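Local coordinates for protein MmeI (Methylophilus methylotrophus, PDB 5HR4) that probably methylates N6 of adenine in DNA with S-adenosylmethionine as donor, as part of a restriction-modification enzyme that binds DNA, at residues A305-N310 with E413-P418; G312-S317 with G576-H581. One frame throughout, in Å; residues are numbered along the deposited sequence.

Interaction 1. Residues A305-N310 with E413-P418; sequences AKKRRN and EIEEFP. With SFG (sinefungin), chain H; nucleotides of chain B.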
loop_
_atom_site.group_PDB
_atom_site.type_symbol
_atom_site.label_atom_id
_atom_site.label_comp_id
_atom_site.label_asym_id
_atom_site.label_seq_id
_atom_site.Cartn_x
_atom_site.Cartn_y
_atom_site.Cartn_z
ATOM N N ALA A 305 12.649 -7.426 -8.551
ATOM C CA ALA A 305 11.265 -7.624 -8.135
ATOM C C ALA A 305 11.178 -7.851 -6.631
ATOM O O ALA A 305 10.322 -7.265 -5.952
ATOM C CB ALA A 305 10.653 -8.802 -8.895
ATOM N N LYS A 306 12.074 -8.687 -6.090
ATOM C CA LYS A 306 12.075 -8.960 -4.657
ATOM C C LYS A 306 12.390 -7.698 -3.857
ATOM O O LYS A 306 11.763 -7.432 -2.822
ATOM C CB LYS A 306 13.079 -10.077 -4.347
ATOM N N LYS A 307 13.342 -6.897 -4.334
ATOM C CA LYS A 307 13.638 -5.616 -3.696
ATOM C C LYS A 307 12.442 -4.671 -3.761
ATOM O O LYS A 307 11.961 -4.186 -2.729
ATOM C CB LYS A 307 14.860 -4.984 -4.362
ATOM C CG LYS A 307 15.548 -3.926 -3.534
ATOM C CD LYS A 307 16.952 -3.735 -4.062
ATOM C CE LYS A 307 17.796 -2.920 -3.122
ATOM N NZ LYS A 307 18.915 -2.360 -3.908
ATOM N N ARG A 308 11.959 -4.380 -4.976
ATOM C CA ARG A 308 10.778 -3.531 -5.146
ATOM C C ARG A 308 9.684 -3.887 -4.161
ATOM O O ARG A 308 9.082 -3.010 -3.536
ATOM C CB ARG A 308 10.226 -3.641 -6.568
ATOM C CG ARG A 308 10.796 -2.627 -7.515
ATOM C CD ARG A 308 10.089 -2.611 -8.847
ATOM N NE ARG A 308 8.679 -2.358 -8.672
ATOM C CZ ARG A 308 7.869 -1.992 -9.662
ATOM N NH1 ARG A 308 8.363 -1.816 -10.888
ATOM N NH2 ARG A 308 6.573 -1.779 -9.424
ATOM N N ARG A 309 9.426 -5.177 -3.993
ATOM C CA ARG A 309 8.347 -5.563 -3.099
ATOM C C ARG A 309 8.702 -5.228 -1.654
ATOM O O ARG A 309 7.915 -4.600 -0.938
ATOM C CB ARG A 309 8.035 -7.051 -3.281
ATOM C CG ARG A 309 7.106 -7.607 -2.240
ATOM C CD ARG A 309 6.475 -8.890 -2.717
ATOM N NE ARG A 309 5.678 -9.484 -1.653
ATOM C CZ ARG A 309 5.102 -10.678 -1.726
ATOM N NH1 ARG A 309 5.227 -11.413 -2.831
ATOM N NH2 ARG A 309 4.400 -11.136 -0.688
ATOM N N ASN A 310 9.917 -5.570 -1.240
ATOM C CA ASN A 310 10.292 -5.527 0.169
ATOM C C ASN A 310 10.580 -4.113 0.687
ATOM O O ASN A 310 10.337 -3.829 1.866
ATOM C CB ASN A 310 11.509 -6.429 0.393
ATOM C CG ASN A 310 12.135 -6.219 1.752
ATOM O OD1 ASN A 310 13.189 -5.569 1.879
ATOM N ND2 ASN A 310 11.483 -6.748 2.787
ATOM N N GLU A 413 14.750 8.975 2.926
ATOM C CA GLU A 413 14.655 7.915 1.925
ATOM C C GLU A 413 15.859 6.974 2.063
ATOM O O GLU A 413 17.008 7.423 2.114
ATOM C CB GLU A 413 14.563 8.542 0.525
ATOM C CG GLU A 413 14.840 7.630 -0.663
ATOM C CD GLU A 413 13.935 6.381 -0.719
ATOM O OE1 GLU A 413 12.728 6.492 -0.403
ATOM O OE2 GLU A 413 14.440 5.280 -1.078
ATOM N N ILE A 414 15.603 5.668 2.129
ATOM C CA ILE A 414 16.661 4.740 2.518
ATOM C C ILE A 414 17.539 4.338 1.337
ATOM O O ILE A 414 18.704 3.991 1.532
ATOM C CB ILE A 414 16.062 3.509 3.219
ATOM C CG1 ILE A 414 17.135 2.724 3.997
ATOM C CG2 ILE A 414 15.375 2.590 2.222
ATOM C CD1 ILE A 414 16.530 1.674 4.946
ATOM N N GLU A 415 17.023 4.363 0.112
ATOM C CA GLU A 415 17.828 4.056 -1.063
ATOM C C GLU A 415 18.390 5.347 -1.640
ATOM O O GLU A 415 17.682 6.348 -1.754
ATOM C CB GLU A 415 17.001 3.326 -2.122
ATOM C CG GLU A 415 16.579 1.907 -1.752
ATOM C CD GLU A 415 17.753 0.906 -1.619
ATOM O OE1 GLU A 415 18.505 0.689 -2.604
ATOM O OE2 GLU A 415 17.915 0.322 -0.522
ATOM N N GLU A 416 19.675 5.337 -1.994
ATOM C CA GLU A 416 20.270 6.604 -2.401
ATOM C C GLU A 416 19.714 7.084 -3.733
ATOM O O GLU A 416 19.581 8.297 -3.949
ATOM C CB GLU A 416 21.797 6.507 -2.471
ATOM C CG GLU A 416 22.424 7.635 -3.282
ATOM C CD GLU A 416 23.831 7.966 -2.869
ATOM O OE1 GLU A 416 24.469 7.122 -2.202
ATOM O OE2 GLU A 416 24.300 9.077 -3.207
ATOM N N PHE A 417 19.389 6.173 -4.644
ATOM C CA PHE A 417 19.013 6.640 -5.974
ATOM C C PHE A 417 17.717 7.448 -5.927
ATOM O O PHE A 417 17.727 8.610 -6.373
ATOM C CB PHE A 417 18.963 5.464 -6.948
ATOM C CG PHE A 417 18.741 5.884 -8.361
ATOM C CD1 PHE A 417 19.600 6.772 -8.973
ATOM C CD2 PHE A 417 17.654 5.418 -9.065
ATOM C CE1 PHE A 417 19.382 7.169 -10.279
ATOM C CE2 PHE A 417 17.428 5.809 -10.363
ATOM C CZ PHE A 417 18.285 6.682 -10.972
ATOM N N PRO A 418 16.608 6.954 -5.361
ATOM C CA PRO A 418 15.446 7.838 -5.201
ATOM C C PRO A 418 15.751 9.073 -4.368
ATOM O O PRO A 418 15.179 10.152 -4.619
ATOM C CB PRO A 418 14.401 6.937 -4.524
ATOM C CG PRO A 418 15.193 5.786 -3.929
ATOM C CD PRO A 418 16.356 5.597 -4.836
HETATM N N SFG H . 5.999 8.242 -2.359
HETATM C CA SFG H . 7.140 7.841 -3.154
HETATM C C SFG H . 6.852 8.250 -4.586
HETATM O O SFG H . 5.762 8.808 -4.843
HETATM O OXT SFG H . 7.682 8.049 -5.505
HETATM C CB SFG H . 7.340 6.332 -3.069
HETATM C CG SFG H . 7.452 5.956 -1.600
HETATM C CD SFG H . 7.376 4.446 -1.549
HETATM N NE SFG H . 5.971 4.095 -1.611
HETATM C "C5'" SFG H . 8.037 3.883 -0.281
HETATM C "C4'" SFG H . 9.522 4.336 -0.071
HETATM O "O4'" SFG H . 9.860 4.113 1.167
HETATM C "C3'" SFG H . 10.547 3.524 -0.883
HETATM O "O3'" SFG H . 11.103 4.362 -1.790
HETATM C "C2'" SFG H . 11.589 2.989 0.143
HETATM O "O2'" SFG H . 12.985 3.129 -0.361
HETATM C "C1'" SFG H . 11.433 3.759 1.172
HETATM N N9 SFG H . 11.650 3.101 2.422
HETATM C C8 SFG H . 11.330 1.857 2.768
HETATM N N7 SFG H . 11.670 1.677 4.047
HETATM C C5 SFG H . 12.195 2.819 4.489
HETATM C C6 SFG H . 12.708 3.158 5.717
HETATM N N6 SFG H . 12.850 2.425 6.951
HETATM N N1 SFG H . 13.190 4.374 5.941
HETATM C C2 SFG H . 13.170 5.285 4.938
HETATM N N3 SFG H . 12.668 4.948 3.722
HETATM C C4 SFG H . 12.177 3.708 3.496
ATOM P P DC B 8 2.346 -7.106 -4.595
ATOM O OP1 DC B 8 3.797 -7.343 -4.597
ATOM O OP2 DC B 8 1.740 -6.558 -5.829
ATOM O "O5'" DC B 8 1.567 -8.448 -4.219
ATOM C "C5'" DC B 8 1.367 -8.821 -2.860
ATOM C "C4'" DC B 8 1.120 -10.314 -2.765
ATOM O "O4'" DC B 8 -0.301 -10.581 -2.551
ATOM C "C3'" DC B 8 1.513 -11.105 -4.007
ATOM O "O3'" DC B 8 2.029 -12.372 -3.604
ATOM C "C2'" DC B 8 0.178 -11.244 -4.744
ATOM C "C1'" DC B 8 -0.791 -11.421 -3.574
ATOM N N1 DC B 8 -2.210 -11.000 -3.875
ATOM C C2 DC B 8 -3.253 -11.943 -3.854
ATOM O O2 DC B 8 -3.002 -13.114 -3.595
ATOM N N3 DC B 8 -4.512 -11.538 -4.115
ATOM C C4 DC B 8 -4.757 -10.255 -4.387
ATOM N N4 DC B 8 -6.015 -9.901 -4.633
ATOM C C5 DC B 8 -3.715 -9.275 -4.410
ATOM C C6 DC B 8 -2.472 -9.688 -4.149
ATOM P P DA B 7 2.705 -8.079 0.997
ATOM O OP1 DA B 7 3.952 -8.496 0.298
ATOM O OP2 DA B 7 2.797 -7.491 2.356
ATOM O "O5'" DA B 7 1.885 -7.142 0.017
ATOM C "C5'" DA B 7 1.950 -5.776 0.091
ATOM C "C4'" DA B 7 1.654 -5.255 -1.279
ATOM O "O4'" DA B 7 1.686 -3.830 -1.284
ATOM C "C3'" DA B 7 2.619 -5.719 -2.356
ATOM O "O3'" DA B 7 1.857 -6.045 -3.488
ATOM C "C2'" DA B 7 3.505 -4.492 -2.590
ATOM C "C1'" DA B 7 2.545 -3.354 -2.294
ATOM N N9 DA B 7 3.151 -2.154 -1.731
ATOM C C8 DA B 7 4.116 -2.101 -0.780
ATOM N N7 DA B 7 4.410 -0.893 -0.402
ATOM C C5 DA B 7 3.554 -0.090 -1.139
ATOM C C6 DA B 7 3.355 1.315 -1.188
ATOM N N6 DA B 7 4.056 2.187 -0.459
ATOM N N1 DA B 7 2.417 1.787 -2.031
ATOM C C2 DA B 7 1.723 0.917 -2.762
ATOM N N3 DA B 7 1.814 -0.417 -2.791
ATOM C C4 DA B 7 2.760 -0.856 -1.948
#
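Lys307 and Glu415 approach from opposite directions, the ammonium NZ of Lys307 lying 3.3 Å from OE1 of Glu415 in a long salt bridge whose hydrogen bond is weak. A long aliphatic lysine suits this exposed place: with CG anti to the backbone N (chi1 -160°) and an extended chain, it reaches across to Glu415, which bends at CG to offer its carboxylate. Arg309, on the same helix, turns to the DNA instead. From CB its chain runs straight out past CG; CD comes 3.6 Å from OP1 of DC8 of chain B, and NE gives its hydrogen to OP1 of DA7 of chain B at 2.8 Å. CZ lies behind NE and NH2, beside that oxygen, and NH2 adds a weaker bond, so one phosphate oxygen is gripped twice. C4' of DC8 of chain B lies over one face of the guanidinium, offset toward its rim, and NH1 makes a salt bridge with a further phosphate. Glu413 receives both ribose hydroxyls of sinefungin, O3' on OE1 and O2' on OE2 at 2.7 Å, as the ribose-binding acidic residue does in other Rossmann-like methyltransferases. The backbone N of Glu415 also bonds to OE2 of Glu413, from above the carboxylate plane. Glu415 is the N-cap residue of helix 416-440, whose Phe417 and Pro418 pack on helix 292-301, while Asn458 of strand 455-458 bonds to the carbonyl of Glu413.

Interaction 2. Residues G312-S317 with G576-H581; sequences GAHYTS and GVAAVH. With SFG (sinefungin), chain H; nucleotides of chain B.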
loop_
_atom_site.group_PDB
_atom_site.type_symbol
_atom_site.label_atom_id
_atom_site.label_comp_id
_atom_site.label_asym_id
_atom_site.label_seq_id
_atom_site.Cartn_x
_atom_site.Cartn_y
_atom_site.Cartn_z
ATOM N N GLY A 312 8.855 -1.765 -0.443
ATOM C CA GLY A 312 7.666 -1.070 -0.877
ATOM C C GLY A 312 7.937 0.025 -1.884
ATOM O O GLY A 312 7.348 1.111 -1.776
ATOM N N ALA A 313 8.805 -0.230 -2.874
ATOM C CA ALA A 313 9.260 0.841 -3.775
ATOM C C ALA A 313 8.267 1.083 -4.921
ATOM O O ALA A 313 8.525 0.827 -6.101
ATOM C CB ALA A 313 10.644 0.526 -4.308
ATOM N N HIS A 314 7.123 1.649 -4.563
ATOM C CA HIS A 314 6.044 1.870 -5.516
ATOM C C HIS A 314 5.699 3.343 -5.528
ATOM O O HIS A 314 5.303 3.891 -4.496
ATOM C CB HIS A 314 4.838 1.016 -5.157
ATOM C CG HIS A 314 5.058 -0.428 -5.456
ATOM N ND1 HIS A 314 5.133 -1.394 -4.478
ATOM C CD2 HIS A 314 5.284 -1.058 -6.633
ATOM C CE1 HIS A 314 5.351 -2.566 -5.045
ATOM N NE2 HIS A 314 5.444 -2.388 -6.351
ATOM N N TYR A 315 5.897 3.990 -6.673
ATOM C CA TYR A 315 5.715 5.424 -6.727
ATOM C C TYR A 315 4.227 5.758 -6.692
ATOM O O TYR A 315 3.380 4.982 -7.149
ATOM C CB TYR A 315 6.386 5.992 -7.974
ATOM C CG TYR A 315 5.479 6.215 -9.158
ATOM C CD1 TYR A 315 4.681 7.355 -9.239
ATOM C CD2 TYR A 315 5.449 5.318 -10.210
ATOM C CE1 TYR A 315 3.849 7.578 -10.306
ATOM C CE2 TYR A 315 4.635 5.528 -11.293
ATOM C CZ TYR A 315 3.821 6.664 -11.339
ATOM O OH TYR A 315 2.969 6.894 -12.417
ATOM N N THR A 316 3.919 6.939 -6.156
ATOM C CA THR A 316 2.548 7.373 -5.931
ATOM C C THR A 316 2.082 8.287 -7.055
ATOM O O THR A 316 2.741 9.281 -7.368
ATOM C CB THR A 316 2.417 8.080 -4.581
ATOM O OG1 THR A 316 3.040 7.280 -3.563
ATOM C CG2 THR A 316 0.957 8.254 -4.233
ATOM N N SER A 317 0.938 7.944 -7.645
ATOM C CA SER A 317 0.361 8.691 -8.760
ATOM C C SER A 317 0.163 10.155 -8.400
ATOM O O SER A 317 -0.092 10.507 -7.245
ATOM C CB SER A 317 -0.995 8.092 -9.179
ATOM N N GLY A 576 4.537 -3.090 -13.976
ATOM C CA GLY A 576 4.375 -3.916 -12.798
ATOM C C GLY A 576 3.607 -3.294 -11.651
ATOM O O GLY A 576 4.103 -3.269 -10.525
ATOM N N VAL A 577 2.388 -2.815 -11.907
ATOM C CA VAL A 577 1.603 -2.212 -10.843
ATOM C C VAL A 577 1.352 -3.218 -9.733
ATOM O O VAL A 577 0.949 -4.360 -9.993
ATOM C CB VAL A 577 0.281 -1.676 -11.400
ATOM C CG1 VAL A 577 -0.617 -1.265 -10.252
ATOM C CG2 VAL A 577 0.558 -0.520 -12.338
ATOM N N ALA A 578 1.553 -2.788 -8.487
ATOM C CA ALA A 578 1.306 -3.657 -7.343
ATOM C C ALA A 578 -0.190 -3.899 -7.162
ATOM O O ALA A 578 -1.033 -3.124 -7.606
ATOM C CB ALA A 578 1.901 -3.067 -6.063
ATOM N N ALA A 579 -0.507 -5.012 -6.513
ATOM C CA ALA A 579 -1.880 -5.444 -6.273
ATOM C C ALA A 579 -2.140 -5.324 -4.778
ATOM O O ALA A 579 -1.862 -6.239 -4.007
ATOM C CB ALA A 579 -2.090 -6.854 -6.752
ATOM N N VAL A 580 -2.655 -4.175 -4.373
ATOM C CA VAL A 580 -2.939 -3.896 -2.974
ATOM C C VAL A 580 -4.072 -2.875 -2.954
ATOM O O VAL A 580 -4.276 -2.135 -3.922
ATOM C CB VAL A 580 -1.655 -3.405 -2.241
ATOM C CG1 VAL A 580 -1.049 -2.211 -2.946
ATOM C CG2 VAL A 580 -1.897 -3.113 -0.757
ATOM N N HIS A 581 -4.847 -2.888 -1.870
ATOM C CA HIS A 581 -5.925 -1.943 -1.631
ATOM C C HIS A 581 -5.502 -0.994 -0.515
ATOM O O HIS A 581 -4.874 -1.423 0.458
ATOM C CB HIS A 581 -7.222 -2.681 -1.261
ATOM C CG HIS A 581 -7.937 -3.286 -2.434
ATOM N ND1 HIS A 581 -9.228 -3.769 -2.352
ATOM C CD2 HIS A 581 -7.545 -3.469 -3.720
ATOM C CE1 HIS A 581 -9.600 -4.219 -3.540
ATOM N NE2 HIS A 581 -8.596 -4.052 -4.387
HETATM N N SFG H . 5.999 8.242 -2.359
HETATM C CA SFG H . 7.140 7.841 -3.154
HETATM C C SFG H . 6.852 8.250 -4.586
HETATM O O SFG H . 5.762 8.808 -4.843
HETATM O OXT SFG H . 7.682 8.049 -5.505
HETATM C CB SFG H . 7.340 6.332 -3.069
HETATM C CG SFG H . 7.452 5.956 -1.600
HETATM C CD SFG H . 7.376 4.446 -1.549
HETATM N NE SFG H . 5.971 4.095 -1.611
HETATM C "C5'" SFG H . 8.037 3.883 -0.281
HETATM C "C4'" SFG H . 9.522 4.336 -0.071
HETATM O "O4'" SFG H . 9.860 4.113 1.167
HETATM C "C3'" SFG H . 10.547 3.524 -0.883
HETATM O "O3'" SFG H . 11.103 4.362 -1.790
HETATM C "C2'" SFG H . 11.589 2.989 0.143
HETATM O "O2'" SFG H . 12.985 3.129 -0.361
HETATM C "C1'" SFG H . 11.433 3.759 1.172
HETATM N N9 SFG H . 11.650 3.101 2.422
HETATM C C8 SFG H . 11.330 1.857 2.768
HETATM N N7 SFG H . 11.670 1.677 4.047
HETATM C C5 SFG H . 12.195 2.819 4.489
HETATM C C6 SFG H . 12.708 3.158 5.717
HETATM N N6 SFG H . 12.850 2.425 6.951
HETATM N N1 SFG H . 13.190 4.374 5.941
HETATM C C2 SFG H . 13.170 5.285 4.938
HETATM N N3 SFG H . 12.668 4.948 3.722
HETATM C C4 SFG H . 12.177 3.708 3.496
ATOM P P DA B 7 2.705 -8.079 0.997
ATOM O OP1 DA B 7 3.952 -8.496 0.298
ATOM O OP2 DA B 7 2.797 -7.491 2.356
ATOM O "O5'" DA B 7 1.885 -7.142 0.017
ATOM C "C5'" DA B 7 1.950 -5.776 0.091
ATOM C "C4'" DA B 7 1.654 -5.255 -1.279
ATOM O "O4'" DA B 7 1.686 -3.830 -1.284
ATOM C "C3'" DA B 7 2.619 -5.719 -2.356
ATOM O "O3'" DA B 7 1.857 -6.045 -3.488
ATOM C "C2'" DA B 7 3.505 -4.492 -2.590
ATOM C "C1'" DA B 7 2.545 -3.354 -2.294
ATOM N N9 DA B 7 3.151 -2.154 -1.731
ATOM C C8 DA B 7 4.116 -2.101 -0.780
ATOM N N7 DA B 7 4.410 -0.893 -0.402
ATOM C C5 DA B 7 3.554 -0.090 -1.139
ATOM C C6 DA B 7 3.355 1.315 -1.188
ATOM N N6 DA B 7 4.056 2.187 -0.459
ATOM N N1 DA B 7 2.417 1.787 -2.031
ATOM C C2 DA B 7 1.723 0.917 -2.762
ATOM N N3 DA B 7 1.814 -0.417 -2.791
ATOM C C4 DA B 7 2.760 -0.856 -1.948
ATOM P P DC B 8 2.346 -7.106 -4.595
ATOM O OP1 DC B 8 3.797 -7.343 -4.597
ATOM O OP2 DC B 8 1.740 -6.558 -5.829
ATOM O "O5'" DC B 8 1.567 -8.448 -4.219
ATOM C "C5'" DC B 8 1.367 -8.821 -2.860
ATOM C "C4'" DC B 8 1.120 -10.314 -2.765
ATOM O "O4'" DC B 8 -0.301 -10.581 -2.551
ATOM C "C3'" DC B 8 1.513 -11.105 -4.007
ATOM O "O3'" DC B 8 2.029 -12.372 -3.604
ATOM C "C2'" DC B 8 0.178 -11.244 -4.744
ATOM C "C1'" DC B 8 -0.791 -11.421 -3.574
ATOM N N1 DC B 8 -2.210 -11.000 -3.875
ATOM C C2 DC B 8 -3.253 -11.943 -3.854
ATOM O O2 DC B 8 -3.002 -13.114 -3.595
ATOM N N3 DC B 8 -4.512 -11.538 -4.115
ATOM C C4 DC B 8 -4.757 -10.255 -4.387
ATOM N N4 DC B 8 -6.015 -9.901 -4.633
ATOM C C5 DC B 8 -3.715 -9.275 -4.410
ATOM C C6 DC B 8 -2.472 -9.688 -4.149
#
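The methyl of Ala578 sits over one face of the His314 imidazole, its CB 3.7 Å from the ring centroid and 16° off the ring normal, a CH-pi contact. The histidine reaches it with CG anti to its own carbonyl carbon (chi1 -73°), which carries the ring away from sinefungin and sets ND1 over a face of the adenine of DA7 of chain B, the two ring planes steeply inclined; N9 of that base stands obliquely to the imidazole, 3.5 Å from ND1 of His314. Alanine suits its place because a single methyl fits between the ring and the DNA backbone. Val580 puts CG1 in the crowded position between its backbone N and carbonyl carbon, and this branch lies 3.4 Å from N3 of DA7. Gly312, at the Schellman end of a helix, has positive phi, and a side chain there would collide with the adenine. Thr316 OG1 accepts a weak bond from the amino N of sinefungin, while Thr316 N bonds to the ligand's carboxylate O at 2.9 Å. Replacing His314 with an alanine would probably leave the methyl of Ala578 without its aromatic platform and open a gap over the face of the DA7 base. The His314 carbonyl takes a bond from NE of sinefungin at 3.0 Å, and N6 of DA7 lies 2.9 Å from that NE, where the transferable methyl would be in the natural donor. Ala579 N binds OP2 of DC8 of chain B almost straight (170°). An imidazole over one face and a valine branch near N3 thus hold the base, consistent with an adenine poised for methyl transfer.

Overall arrangement
Interaction 1 is a surface contact and interaction 2 a buried one, and their chemistry follows: a long salt bridge between long charged chains outside, a methyl on an aromatic face within. They are linked through the chain, since helix 305-310 runs on into the 312-317 loop; Arg308 O probably accepts a hydrogen bond from Ala313 N, and the Arg308 side chain packs on His314 and Gly576. Both touch sinefungin at different places, 413-418 at its ribose and adenine, 312-317 at its linking amine and amino acid end. Both also touch the DNA: 305-310 through a charged side chain on phosphates, while 312-317 and 576-581 both touch the DA7 nucleotide and 576-581 adds a backbone amide on a phosphate.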